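Local coordinates for protein 3-methylaspartate ammonia-lyase (Citrobacter amalonaticus, PDB 1KKO) that catalyses the reversible, magnesium-dependent anti elimination of ammonia from L-threo-3-methylaspartate to give mesaconate, a step in glutamate degradation, at residues 374-379 with 404-409. Numbering follows the deposited sequence.
Sequences VALAAR and RTIALL
L376 forks against two neighbouring residues of the C-terminal helix, a compact example of how one branched side chain can join two helices. Its CD1 meets the T405 methyl, CD1 to CG2 being 3.6 Å, while its CD2 lies 4.1 Å from I406 CG1 and about as far from I406 CD1. The leucine crosses the isoleucine at about a right angle, and CD2 lies against the CG1-CD1 arm of I406. In T405 the division of labour is set by chi1 (-61°): CG2 stands anti to the backbone N and serves the apolar contact, whereas OG1, placed beside that N, is hydrogen-bonded to E401 O one helical turn earlier. R379 leaves helix 365-378 with positive phi, and its side chain, folded by chi1 to chi3 all near -50°, brings NH1 to L376 O at 3.1 Å in a nearly straight hydrogen bond (N-H...O 166°). The same NH1 also reaches E165 O. Helix 150-157 lies against both helices, through A377 on one and T405 on the other. In this enolase-superfamily enzyme the contact joins the last two helices of the C-terminal TIM-barrel region, away from the active site, and its chemistry implies cohesion by van der Waals packing of aliphatic carbons alone.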
loop_
_atom_site.group_PDB
_atom_site.type_symbol
_atom_site.label_atom_id
_atom_site.label_comp_id
_atom_site.label_asym_id
_atom_site.label_seq_id
_atom_site.Cartn_x
_atom_site.Cartn_y
_atom_site.Cartn_z
ATOM N N VAL A 374 15.650 -2.104 9.778
ATOM C CA VAL A 374 16.580 -1.123 10.282
ATOM C C VAL A 374 16.118 -0.608 11.637
ATOM O O VAL A 374 16.919 -0.524 12.565
ATOM C CB VAL A 374 16.727 0.004 9.279
ATOM C CG1 VAL A 374 17.456 1.193 9.884
ATOM C CG2 VAL A 374 17.445 -0.515 8.022
ATOM N N ALA A 375 14.829 -0.315 11.778
ATOM C CA ALA A 375 14.294 0.234 13.014
ATOM C C ALA A 375 14.321 -0.770 14.147
ATOM O O ALA A 375 14.654 -0.439 15.286
ATOM C CB ALA A 375 12.883 0.742 12.793
ATOM N N LEU A 376 13.959 -2.010 13.869
ATOM C CA LEU A 376 13.926 -3.017 14.915
ATOM C C LEU A 376 15.302 -3.224 15.511
ATOM O O LEU A 376 15.420 -3.540 16.697
ATOM C CB LEU A 376 13.376 -4.332 14.386
ATOM C CG LEU A 376 11.860 -4.375 14.218
ATOM C CD1 LEU A 376 11.455 -5.663 13.533
ATOM C CD2 LEU A 376 11.159 -4.239 15.575
ATOM N N ALA A 377 16.331 -3.040 14.697
ATOM C CA ALA A 377 17.706 -3.167 15.160
ATOM C C ALA A 377 18.199 -1.913 15.881
ATOM O O ALA A 377 18.746 -1.999 16.972
ATOM C CB ALA A 377 18.625 -3.474 14.004
ATOM N N ALA A 378 17.992 -0.751 15.281
ATOM C CA ALA A 378 18.583 0.490 15.774
ATOM C C ALA A 378 17.821 1.177 16.894
ATOM O O ALA A 378 18.400 1.959 17.639
ATOM C CB ALA A 378 18.811 1.452 14.609
ATOM N N ARG A 379 16.515 0.948 16.968
ATOM C CA ARG A 379 15.670 1.435 18.052
ATOM C C ARG A 379 15.376 2.923 18.051
ATOM O O ARG A 379 15.607 3.616 19.036
ATOM C CB ARG A 379 16.265 1.041 19.412
ATOM C CG ARG A 379 16.612 -0.424 19.528
ATOM C CD ARG A 379 15.528 -1.334 19.075
ATOM N NE ARG A 379 14.287 -1.054 19.771
ATOM C CZ ARG A 379 13.161 -1.697 19.538
ATOM N NH1 ARG A 379 13.141 -2.654 18.611
ATOM N NH2 ARG A 379 12.066 -1.404 20.224
ATOM N N ARG A 404 5.538 -9.619 12.238
ATOM C CA ARG A 404 6.029 -10.873 11.697
ATOM C C ARG A 404 7.478 -11.080 12.111
ATOM O O ARG A 404 7.884 -12.178 12.477
ATOM C CB ARG A 404 5.969 -10.890 10.165
ATOM C CG ARG A 404 4.626 -11.243 9.558
ATOM C CD ARG A 404 4.734 -11.524 8.082
ATOM N NE ARG A 404 5.132 -10.345 7.294
ATOM C CZ ARG A 404 4.275 -9.444 6.808
ATOM N NH1 ARG A 404 2.980 -9.559 7.041
ATOM N NH2 ARG A 404 4.715 -8.431 6.085
ATOM N N THR A 405 8.253 -10.013 12.035
ATOM C CA THR A 405 9.678 -10.089 12.303
ATOM C C THR A 405 9.953 -10.313 13.783
ATOM O O THR A 405 10.826 -11.113 14.136
ATOM C CB THR A 405 10.369 -8.832 11.799
ATOM O OG1 THR A 405 10.165 -8.732 10.382
ATOM C CG2 THR A 405 11.888 -8.928 11.974
ATOM N N ILE A 406 9.220 -9.628 14.648
ATOM C CA ILE A 406 9.351 -9.855 16.077
ATOM C C ILE A 406 9.049 -11.323 16.368
ATOM O O ILE A 406 9.770 -11.954 17.142
ATOM C CB ILE A 406 8.432 -8.918 16.848
ATOM C CG1 ILE A 406 9.004 -7.500 16.790
ATOM C CG2 ILE A 406 8.259 -9.383 18.293
ATOM C CD1 ILE A 406 8.083 -6.421 17.259
ATOM N N ALA A 407 8.007 -11.880 15.751
ATOM C CA ALA A 407 7.658 -13.275 15.989
ATOM C C ALA A 407 8.794 -14.183 15.546
ATOM O O ALA A 407 9.114 -15.150 16.250
ATOM C CB ALA A 407 6.390 -13.646 15.273
ATOM N N LEU A 408 9.394 -13.920 14.388
ATOM C CA LEU A 408 10.519 -14.732 13.932
ATOM C C LEU A 408 11.691 -14.652 14.914
ATOM O O LEU A 408 12.305 -15.671 15.265
ATOM C CB LEU A 408 10.997 -14.307 12.542
ATOM C CG LEU A 408 10.063 -14.642 11.378
ATOM C CD1 LEU A 408 10.593 -13.986 10.127
ATOM C CD2 LEU A 408 9.952 -16.144 11.198
ATOM N N LEU A 409 12.017 -13.445 15.350
ATOM C CA LEU A 409 13.130 -13.253 16.283
ATOM C C LEU A 409 12.909 -14.017 17.587
ATOM O O LEU A 409 13.864 -14.472 18.219
ATOM C CB LEU A 409 13.314 -11.767 16.587
ATOM C CG LEU A 409 13.908 -10.936 15.451
ATOM C CD1 LEU A 409 13.750 -9.470 15.767
ATOM C CD2 LEU A 409 15.365 -11.277 15.205
#